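Local coordinates for site-specific recombinase, resolvase family protein (Streptococcus pneumoniae, PDB 3GUV), which probably catalyses site-specific DNA recombination as a serine recombinase of the resolvase family, at residues Y10-T15 and E57-F62; S77-F82 and Y104-I109; F82-F87 and V111-D116. One frame throughout, in Å; residues are numbered along the deposited sequence.

Contact 1: Y10-T15 and E57-F62; sequences YTRVST and EGRIQF
Arg-12 reaches across to the backbone of Glu-57 and Gly-58, and this is the tight part of the contact. Its NH2 donates to Gly-58 O at 2.7 Å, nearly along the C=O axis. NH1 donates to Glu-57 O at 3.2 Å, from above that carbonyl plane. NH1 also makes a weak bond to Gly-58 O. Both carbonyls sit at the edge of the guanidinium, near its plane. The side chain turns at its third torsion (chi3 -62°), which brings the planar end round to them. NH2 also donates to Tyr-10 OH at 3.1 Å. Glu-57 O, Gly-58 O and Tyr-10 OH thus hold the guanidinium, while Asp-48 fixes the hydroxyl by a hydrogen bond.

Tyr-10 and Phe-62, both buried, form a T-shaped stack with the Phe-62 edge toward the Tyr-10 face. The ring centroids are 5.6 Å apart and the planes stand at 75°. Phe-62 CB also packs against Tyr-10 CE1 at 3.6 Å.

The other end is looser. Glu-57 N donates to Ser-14 O at 3.3 Å. Val-13 CG2 meets Glu-57 CB at 3.8 Å, but the carboxylate leads away. Ser-14 is partly exposed, and its hydroxyl makes a weak bond to Glu-138 of the second subunit. Tyr-10 to Ser-14 spell Tyr-Thr-Arg-Val-Ser, consistent with the active-site motif of serine recombinases; Ser-14 is probably the nucleophilic serine.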
loop_
_atom_site.group_PDB
_atom_site.type_symbol
_atom_site.label_atom_id
_atom_site.label_comp_id
_atom_site.label_asym_id
_atom_site.label_seq_id
_atom_site.Cartn_x
_atom_site.Cartn_y
_atom_site.Cartn_z
ATOM N N TYR A 10 -8.779 -0.109 -19.074
ATOM C CA TYR A 10 -9.828 -0.145 -18.039
ATOM C C TYR A 10 -9.994 1.210 -17.388
ATOM O O TYR A 10 -9.026 1.786 -16.913
ATOM C CB TYR A 10 -9.512 -1.147 -16.934
ATOM C CG TYR A 10 -10.608 -1.128 -15.900
ATOM C CD1 TYR A 10 -11.860 -1.684 -16.181
ATOM C CD2 TYR A 10 -10.425 -0.483 -14.647
ATOM C CE1 TYR A 10 -12.885 -1.648 -15.241
ATOM C CE2 TYR A 10 -11.451 -0.416 -13.717
ATOM C CZ TYR A 10 -12.664 -0.996 -14.002
ATOM O OH TYR A 10 -13.689 -0.923 -13.098
ATOM N N THR A 11 -11.218 1.716 -17.346
ATOM C CA THR A 11 -11.492 3.000 -16.702
ATOM C C THR A 11 -12.718 2.867 -15.794
ATOM O O THR A 11 -13.545 1.992 -15.989
ATOM C CB THR A 11 -11.715 4.158 -17.744
ATOM O OG1 THR A 11 -12.793 3.831 -18.625
ATOM C CG2 THR A 11 -10.459 4.439 -18.571
ATOM N N ARG A 12 -12.833 3.768 -14.821
ATOM C CA ARG A 12 -13.991 3.787 -13.882
ATOM C C ARG A 12 -14.088 5.123 -13.153
ATOM O O ARG A 12 -13.181 5.933 -13.218
ATOM C CB ARG A 12 -13.909 2.636 -12.858
ATOM C CG ARG A 12 -12.601 2.707 -11.993
ATOM C CD ARG A 12 -12.565 1.724 -10.847
ATOM N NE ARG A 12 -13.654 1.995 -9.922
ATOM C CZ ARG A 12 -14.751 1.256 -9.756
ATOM N NH1 ARG A 12 -15.678 1.649 -8.876
ATOM N NH2 ARG A 12 -14.959 0.135 -10.452
ATOM N N VAL A 13 -15.202 5.354 -12.483
ATOM C CA VAL A 13 -15.342 6.412 -11.478
ATOM C C VAL A 13 -15.413 5.680 -10.132
ATOM O O VAL A 13 -15.697 4.490 -10.100
ATOM C CB VAL A 13 -16.624 7.233 -11.654
ATOM C CG1 VAL A 13 -16.671 7.860 -13.068
ATOM C CG2 VAL A 13 -17.851 6.362 -11.429
ATOM N N SER A 14 -15.129 6.396 -9.047
ATOM C CA SER A 14 -15.271 5.896 -7.686
ATOM C C SER A 14 -16.684 6.052 -7.188
ATOM O O SER A 14 -17.178 5.174 -6.493
ATOM C CB SER A 14 -14.391 6.692 -6.718
ATOM O OG SER A 14 -13.056 6.736 -7.169
ATOM N N THR A 15 -17.292 7.203 -7.473
ATOM C CA THR A 15 -18.656 7.510 -6.986
ATOM C C THR A 15 -19.622 7.340 -8.129
ATOM O O THR A 15 -19.957 6.211 -8.427
ATOM C CB THR A 15 -18.816 8.936 -6.338
ATOM O OG1 THR A 15 -18.355 9.953 -7.235
ATOM C CG2 THR A 15 -18.061 9.009 -5.053
ATOM N N GLU A 57 -19.795 3.437 -7.376
ATOM C CA GLU A 57 -19.839 2.610 -8.575
ATOM C C GLU A 57 -19.342 1.199 -8.278
ATOM O O GLU A 57 -18.460 1.003 -7.429
ATOM C CB GLU A 57 -19.041 3.224 -9.727
ATOM C CG GLU A 57 -19.017 2.404 -11.031
ATOM C CD GLU A 57 -20.418 2.154 -11.636
ATOM O OE1 GLU A 57 -20.546 1.896 -12.872
ATOM O OE2 GLU A 57 -21.413 2.233 -10.875
ATOM N N GLY A 58 -19.928 0.229 -8.988
ATOM C CA GLY A 58 -19.574 -1.177 -8.869
ATOM C C GLY A 58 -18.406 -1.599 -9.750
ATOM O O GLY A 58 -17.464 -0.804 -10.032
ATOM N N ARG A 59 -18.451 -2.865 -10.174
ATOM C CA ARG A 59 -17.244 -3.543 -10.666
ATOM C C ARG A 59 -17.541 -4.536 -11.799
ATOM O O ARG A 59 -16.705 -5.399 -12.092
ATOM C CB ARG A 59 -16.613 -4.298 -9.494
ATOM C CG ARG A 59 -15.116 -4.258 -9.444
ATOM C CD ARG A 59 -14.621 -3.313 -8.372
ATOM N NE ARG A 59 -13.226 -3.631 -8.101
ATOM C CZ ARG A 59 -12.169 -3.030 -8.662
ATOM N NH1 ARG A 59 -12.320 -2.014 -9.534
ATOM N NH2 ARG A 59 -10.947 -3.456 -8.335
ATOM N N ILE A 60 -18.710 -4.391 -12.421
ATOM C CA ILE A 60 -19.239 -5.335 -13.415
ATOM C C ILE A 60 -18.360 -5.511 -14.664
ATOM O O ILE A 60 -18.123 -6.629 -15.115
ATOM C CB ILE A 60 -20.645 -4.913 -13.906
ATOM C CG1 ILE A 60 -21.651 -4.900 -12.736
ATOM C CG2 ILE A 60 -21.116 -5.845 -14.984
ATOM C CD1 ILE A 60 -22.621 -3.729 -12.819
ATOM N N GLN A 61 -17.919 -4.406 -15.240
ATOM C CA GLN A 61 -17.109 -4.487 -16.459
ATOM C C GLN A 61 -15.714 -4.942 -16.072
ATOM O O GLN A 61 -15.055 -5.633 -16.826
ATOM C CB GLN A 61 -17.064 -3.138 -17.185
ATOM C CG GLN A 61 -18.423 -2.673 -17.691
ATOM C CD GLN A 61 -19.140 -3.720 -18.517
ATOM O OE1 GLN A 61 -18.549 -4.361 -19.409
ATOM N NE2 GLN A 61 -20.429 -3.917 -18.220
ATOM N N PHE A 62 -15.269 -4.537 -14.881
ATOM C CA PHE A 62 -14.015 -5.047 -14.371
ATOM C C PHE A 62 -14.073 -6.572 -14.249
ATOM O O PHE A 62 -13.118 -7.267 -14.602
ATOM C CB PHE A 62 -13.684 -4.401 -13.036
ATOM C CG PHE A 62 -12.529 -5.011 -12.368
ATOM C CD1 PHE A 62 -11.259 -4.536 -12.595
ATOM C CD2 PHE A 62 -12.705 -6.114 -11.535
ATOM C CE1 PHE A 62 -10.183 -5.129 -11.971
ATOM C CE2 PHE A 62 -11.624 -6.714 -10.904
ATOM C CZ PHE A 62 -10.367 -6.219 -11.115
#

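Contact 2: S77-F82 and Y104-I109; sequences SFVLVF and YGVNLI
Ser-77 and Asn-107 begin a run of backbone bonds between two parallel strands. Asn-107 N donates to Ser-77 O at 3.0 Å. Val-79 N then donates to Asn-107 O at 2.9 Å. Val-79 O accepts from Ile-109 N, and Ile-109 O accepts from Val-81 N, each also at 2.9 Å. Phe-78 and Leu-80 direct their backbone bonds to strand 6-12 instead, so strand 78-81 is satisfied from both sides.

A water extends the network next to Ser-77. It donates to Ser-77 O at 2.7 Å and accepts from Asn-107 ND2 at the same length. Its bond to Gly-105 O is weak. Ser-77 O therefore takes two donors. Asn-107 OD1 is bound by Ser-117 OG and Gln-102 NE2, so both ends of the amide have partners.

Side chains also meet on both faces of the sheet. Ile-109 CD1 lies over the face of the Phe-78 ring, 3.9 Å from its centroid, in a CH-pi contact. With CG1 beside the backbone N (chi1 -60°), the Ile-109 branch runs back over the ring. On the sheet face that carries Val-79 and Leu-108, Leu-108 CD1 reaches Val-81 CG1 at 3.9 Å.

Gly-105 is the C-prime residue of the Schellman motif that ends helix 91-103, and strand 107-110 then completes the beta-alpha-beta unit. Phe-34 of helix 24-37 packs on Leu-80 and Ile-109. Ile-69 of helix 60-70 packs on Val-79 and Val-106.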
loop_
_atom_site.group_PDB
_atom_site.type_symbol
_atom_site.label_atom_id
_atom_site.label_comp_id
_atom_site.label_asym_id
_atom_site.label_seq_id
_atom_site.Cartn_x
_atom_site.Cartn_y
_atom_site.Cartn_z
ATOM N N SER A 77 -1.163 -8.773 -23.186
ATOM C CA SER A 77 -0.014 -8.707 -22.275
ATOM C C SER A 77 -0.192 -7.723 -21.086
ATOM O O SER A 77 0.400 -7.921 -20.013
ATOM C CB SER A 77 1.226 -8.263 -23.056
ATOM O OG SER A 77 1.730 -9.325 -23.847
ATOM N N PHE A 78 -0.972 -6.654 -21.284
ATOM C CA PHE A 78 -1.225 -5.651 -20.200
ATOM C C PHE A 78 -2.698 -5.196 -20.062
ATOM O O PHE A 78 -3.481 -5.225 -21.049
ATOM C CB PHE A 78 -0.356 -4.410 -20.421
ATOM C CG PHE A 78 1.113 -4.657 -20.373
ATOM C CD1 PHE A 78 1.791 -4.623 -19.164
ATOM C CD2 PHE A 78 1.841 -4.860 -21.542
ATOM C CE1 PHE A 78 3.161 -4.835 -19.099
ATOM C CE2 PHE A 78 3.209 -5.084 -21.491
ATOM C CZ PHE A 78 3.873 -5.044 -20.247
ATOM N N VAL A 79 -3.088 -4.826 -18.834
ATOM C CA VAL A 79 -4.208 -3.881 -18.604
ATOM C C VAL A 79 -3.628 -2.518 -18.258
ATOM O O VAL A 79 -2.764 -2.402 -17.336
ATOM C CB VAL A 79 -5.127 -4.260 -17.427
ATOM C CG1 VAL A 79 -6.170 -3.163 -17.182
ATOM C CG2 VAL A 79 -5.770 -5.648 -17.629
ATOM N N LEU A 80 -4.065 -1.498 -18.990
ATOM C CA LEU A 80 -3.755 -0.128 -18.669
ATOM C C LEU A 80 -4.903 0.459 -17.854
ATOM O O LEU A 80 -6.055 0.401 -18.274
ATOM C CB LEU A 80 -3.560 0.706 -19.939
ATOM C CG LEU A 80 -2.270 0.599 -20.770
ATOM C CD1 LEU A 80 -1.828 -0.811 -21.149
ATOM C CD2 LEU A 80 -2.500 1.469 -22.038
ATOM N N VAL A 81 -4.558 1.002 -16.687
ATOM C CA VAL A 81 -5.417 1.859 -15.850
ATOM C C VAL A 81 -4.812 3.275 -15.774
ATOM O O VAL A 81 -3.617 3.492 -16.135
ATOM C CB VAL A 81 -5.619 1.244 -14.462
ATOM C CG1 VAL A 81 -6.188 -0.150 -14.605
ATOM C CG2 VAL A 81 -4.310 1.195 -13.661
ATOM N N PHE A 82 -5.634 4.274 -15.401
ATOM C CA PHE A 82 -5.124 5.640 -15.261
ATOM C C PHE A 82 -4.184 5.728 -14.042
ATOM O O PHE A 82 -3.040 6.173 -14.146
ATOM C CB PHE A 82 -6.283 6.665 -15.147
ATOM C CG PHE A 82 -5.812 8.111 -15.192
ATOM C CD1 PHE A 82 -5.261 8.627 -16.351
ATOM C CD2 PHE A 82 -5.892 8.918 -14.069
ATOM C CE1 PHE A 82 -4.830 9.918 -16.423
ATOM C CE2 PHE A 82 -5.445 10.240 -14.113
ATOM C CZ PHE A 82 -4.924 10.745 -15.300
ATOM N N TYR A 104 -2.455 -15.463 -15.052
ATOM C CA TYR A 104 -2.909 -15.635 -16.422
ATOM C C TYR A 104 -2.081 -14.876 -17.457
ATOM O O TYR A 104 -2.582 -14.577 -18.535
ATOM C CB TYR A 104 -4.391 -15.267 -16.541
ATOM C CG TYR A 104 -5.296 -16.234 -15.836
ATOM C CD1 TYR A 104 -5.772 -17.364 -16.479
ATOM C CD2 TYR A 104 -5.652 -16.036 -14.530
ATOM C CE1 TYR A 104 -6.610 -18.267 -15.823
ATOM C CE2 TYR A 104 -6.475 -16.935 -13.851
ATOM C CZ TYR A 104 -6.951 -18.047 -14.509
ATOM O OH TYR A 104 -7.777 -18.914 -13.837
ATOM N N GLY A 105 -0.808 -14.615 -17.153
ATOM C CA GLY A 105 0.116 -13.928 -18.100
ATOM C C GLY A 105 0.021 -12.394 -18.285
ATOM O O GLY A 105 0.722 -11.837 -19.143
ATOM N N VAL A 106 -0.803 -11.708 -17.475
ATOM C CA VAL A 106 -1.150 -10.286 -17.713
ATOM C C VAL A 106 -0.556 -9.354 -16.618
ATOM O O VAL A 106 -0.685 -9.616 -15.407
ATOM C CB VAL A 106 -2.686 -10.125 -17.856
ATOM C CG1 VAL A 106 -3.104 -8.638 -18.058
ATOM C CG2 VAL A 106 -3.235 -11.011 -19.041
ATOM N N ASN A 107 0.132 -8.297 -17.073
ATOM C CA ASN A 107 0.676 -7.257 -16.204
ATOM C C ASN A 107 -0.122 -5.934 -16.211
ATOM O O ASN A 107 -1.012 -5.714 -17.046
ATOM C CB ASN A 107 2.147 -7.030 -16.544
ATOM C CG ASN A 107 3.059 -8.066 -15.882
ATOM O OD1 ASN A 107 3.301 -8.024 -14.677
ATOM N ND2 ASN A 107 3.539 -9.007 -16.674
ATOM N N LEU A 108 0.184 -5.076 -15.248
ATOM C CA LEU A 108 -0.552 -3.841 -15.001
ATOM C C LEU A 108 0.325 -2.624 -15.241
ATOM O O LEU A 108 1.466 -2.567 -14.734
ATOM C CB LEU A 108 -1.088 -3.804 -13.578
ATOM C CG LEU A 108 -1.988 -2.590 -13.243
ATOM C CD1 LEU A 108 -3.389 -2.714 -13.927
ATOM C CD2 LEU A 108 -2.090 -2.516 -11.689
ATOM N N ILE A 109 -0.217 -1.692 -16.029
ATOM C CA ILE A 109 0.378 -0.380 -16.279
ATOM C C ILE A 109 -0.609 0.642 -15.762
ATOM O O ILE A 109 -1.811 0.550 -16.043
ATOM C CB ILE A 109 0.735 -0.133 -17.781
ATOM C CG1 ILE A 109 1.745 -1.183 -18.252
ATOM C CG2 ILE A 109 1.339 1.300 -17.999
ATOM C CD1 ILE A 109 2.232 -1.025 -19.728
HETATM O O HOH W 1 2.697 -9.080 -19.231
#

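Contact 3: F82-F87 and V111-D116; sequences FKLSRF and VEDGID
Phe-82 and Glu-112 are joined through the backbone and through their side chains. Two hydrogen bonds cross the contact. Glu-112 N donates to Phe-82 O at 2.6 Å and 165°, a short and straight bond. Leu-84 N donates to Asp-113 OD2 at 3.1 Å, so a carboxylate oxygen receives a backbone N-H of the loop. The loop has its own turn bond, from Arg-86 N to Lys-83 O.

Ring contacts come next. Glu-112 CB lies over the face of the Phe-82 ring, 4.1 Å from its centroid, as a CH-pi contact. The carboxylate carbon Glu-112 CD comes within 3.7 Å of Phe-82 CE2. The first torsion of Phe-82 (chi1 -172°) sets CG anti to the backbone N and brings the ring face against Glu-112.

Lys-83 meets the two carboxylates through its aliphatic carbons. Lys-83 and Glu-112 run side by side in the same direction, with Lys-83 CD 3.4 Å from Glu-112 OE2. Lys-83 NZ stays 4.4 Å from that oxygen, beyond a salt bridge. Lys-83 CB touches Asp-113 OD2 at 3.2 Å.

Apolar packing is slight, from Leu-84 CD1 to Ile-115 CD1. Gly-114 and Ile-115 form a G1 beta bulge opposite Cys-110, where strand 107-110 turns back into strand 115-116. Phe-82 rests on helix 24-37, and Leu-84 on Val-94 of helix 91-103. Ala-131 of the second subunit packs on Leu-84 and Asp-113.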
loop_
_atom_site.group_PDB
_atom_site.type_symbol
_atom_site.label_atom_id
_atom_site.label_comp_id
_atom_site.label_asym_id
_atom_site.label_seq_id
_atom_site.Cartn_x
_atom_site.Cartn_y
_atom_site.Cartn_z
ATOM N N PHE A 82 -5.634 4.274 -15.401
ATOM C CA PHE A 82 -5.124 5.640 -15.261
ATOM C C PHE A 82 -4.184 5.728 -14.042
ATOM O O PHE A 82 -3.040 6.173 -14.146
ATOM C CB PHE A 82 -6.283 6.665 -15.147
ATOM C CG PHE A 82 -5.812 8.111 -15.192
ATOM C CD1 PHE A 82 -5.261 8.627 -16.351
ATOM C CD2 PHE A 82 -5.892 8.918 -14.069
ATOM C CE1 PHE A 82 -4.830 9.918 -16.423
ATOM C CE2 PHE A 82 -5.445 10.240 -14.113
ATOM C CZ PHE A 82 -4.924 10.745 -15.300
ATOM N N LYS A 83 -4.660 5.226 -12.917
ATOM C CA LYS A 83 -3.870 5.058 -11.691
ATOM C C LYS A 83 -4.527 3.986 -10.801
ATOM O O LYS A 83 -5.681 3.592 -11.050
ATOM C CB LYS A 83 -3.768 6.403 -10.977
ATOM C CG LYS A 83 -5.083 6.986 -10.667
ATOM C CD LYS A 83 -4.974 8.431 -10.231
ATOM C CE LYS A 83 -6.406 8.965 -10.112
ATOM N NZ LYS A 83 -6.507 10.271 -9.397
ATOM N N LEU A 84 -3.808 3.497 -9.795
ATOM C CA LEU A 84 -4.302 2.407 -8.919
ATOM C C LEU A 84 -5.649 2.670 -8.245
ATOM O O LEU A 84 -6.485 1.761 -8.124
ATOM C CB LEU A 84 -3.288 2.057 -7.804
ATOM C CG LEU A 84 -2.094 1.188 -8.156
ATOM C CD1 LEU A 84 -1.210 0.838 -6.899
ATOM C CD2 LEU A 84 -2.593 -0.091 -8.845
ATOM N N SER A 85 -5.847 3.893 -7.758
ATOM C CA SER A 85 -7.137 4.272 -7.204
ATOM C C SER A 85 -8.259 4.312 -8.255
ATOM O O SER A 85 -9.373 4.677 -7.928
ATOM C CB SER A 85 -7.037 5.640 -6.566
ATOM O OG SER A 85 -6.617 6.571 -7.538
ATOM N N ARG A 86 -7.954 4.011 -9.515
ATOM C CA ARG A 86 -8.989 3.898 -10.547
ATOM C C ARG A 86 -8.903 2.484 -11.096
ATOM O O ARG A 86 -8.900 2.251 -12.324
ATOM C CB ARG A 86 -8.799 4.959 -11.628
ATOM C CG ARG A 86 -9.141 6.362 -11.165
ATOM C CD ARG A 86 -10.624 6.448 -10.821
ATOM N NE ARG A 86 -11.034 7.804 -10.521
ATOM C CZ ARG A 86 -10.760 8.446 -9.389
ATOM N NH1 ARG A 86 -10.032 7.886 -8.431
ATOM N NH2 ARG A 86 -11.195 9.678 -9.219
ATOM N N PHE A 87 -8.860 1.549 -10.131
ATOM C CA PHE A 87 -8.591 0.153 -10.384
ATOM C C PHE A 87 -8.945 -0.701 -9.168
ATOM O O PHE A 87 -9.641 -1.685 -9.305
ATOM C CB PHE A 87 -7.125 -0.009 -10.792
ATOM C CG PHE A 87 -6.679 -1.428 -10.900
ATOM C CD1 PHE A 87 -7.191 -2.259 -11.887
ATOM C CD2 PHE A 87 -5.734 -1.929 -10.038
ATOM C CE1 PHE A 87 -6.779 -3.571 -12.009
ATOM C CE2 PHE A 87 -5.322 -3.253 -10.136
ATOM C CZ PHE A 87 -5.850 -4.079 -11.139
ATOM N N VAL A 111 -0.917 4.402 -15.968
ATOM C CA VAL A 111 -0.441 5.465 -16.795
ATOM C C VAL A 111 0.001 6.714 -16.006
ATOM O O VAL A 111 1.096 7.227 -16.234
ATOM C CB VAL A 111 -1.512 5.807 -17.877
ATOM C CG1 VAL A 111 -1.231 7.111 -18.520
ATOM C CG2 VAL A 111 -1.567 4.658 -18.922
ATOM N N GLU A 112 -0.815 7.211 -15.090
ATOM C CA GLU A 112 -0.426 8.435 -14.390
ATOM C C GLU A 112 0.683 8.168 -13.362
ATOM O O GLU A 112 1.631 8.946 -13.270
ATOM C CB GLU A 112 -1.616 9.106 -13.712
ATOM C CG GLU A 112 -1.325 10.591 -13.448
ATOM C CD GLU A 112 -2.250 11.233 -12.442
ATOM O OE1 GLU A 112 -2.633 12.412 -12.686
ATOM O OE2 GLU A 112 -2.589 10.570 -11.422
ATOM N N ASP A 113 0.579 7.061 -12.622
ATOM C CA ASP A 113 1.581 6.714 -11.590
ATOM C C ASP A 113 2.937 6.302 -12.182
ATOM O O ASP A 113 3.939 6.276 -11.473
ATOM C CB ASP A 113 1.072 5.579 -10.705
ATOM C CG ASP A 113 -0.295 5.882 -10.063
ATOM O OD1 ASP A 113 -0.542 7.070 -9.740
ATOM O OD2 ASP A 113 -1.119 4.939 -9.865
ATOM N N GLY A 114 2.975 5.982 -13.473
ATOM C CA GLY A 114 4.185 5.461 -14.105
ATOM C C GLY A 114 4.616 4.066 -13.642
ATOM O O GLY A 114 5.789 3.720 -13.751
ATOM N N ILE A 115 3.679 3.279 -13.121
ATOM C CA ILE A 115 3.971 1.968 -12.557
ATOM C C ILE A 115 3.713 0.930 -13.648
ATOM O O ILE A 115 2.720 1.015 -14.356
ATOM C CB ILE A 115 3.045 1.634 -11.352
ATOM C CG1 ILE A 115 3.398 2.453 -10.095
ATOM C CG2 ILE A 115 3.119 0.159 -11.038
ATOM C CD1 ILE A 115 2.393 2.245 -8.917
ATOM N N ASP A 116 4.630 -0.019 -13.788
ATOM C CA ASP A 116 4.522 -1.097 -14.765
ATOM C C ASP A 116 5.017 -2.358 -14.051
ATOM O O ASP A 116 6.230 -2.477 -13.750
ATOM C CB ASP A 116 5.377 -0.767 -16.003
ATOM C CG ASP A 116 5.483 -1.926 -17.000
ATOM O OD1 ASP A 116 5.107 -3.085 -16.677
ATOM O OD2 ASP A 116 5.955 -1.662 -18.135
#

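Overall arrangement
All three contacts reach the same sheet. Contact 2 is nearest to contact 3, with centres about 11 Å apart, and the two share Phe-82. Val-81 O and Val-111 N, 2.9 Å apart, probably continue the strand bonding between them. Contact 1 joins contact 2 through neighbouring strands, probably by a bond from Tyr-10 N to Leu-80 O. Their centres are about 16 Å apart. Contacts 1 and 3, with centres about 14 Å apart, are tied by a hydrogen bond from Arg-59 NH2 to Phe-87 O, and Phe-62 packs on Phe-87. Arg-86 makes a salt bridge to Glu-138 of the second subunit, to which Ser-14 bonds weakly. Segment 10-15, probably part of the active site, lies near the dimer interface.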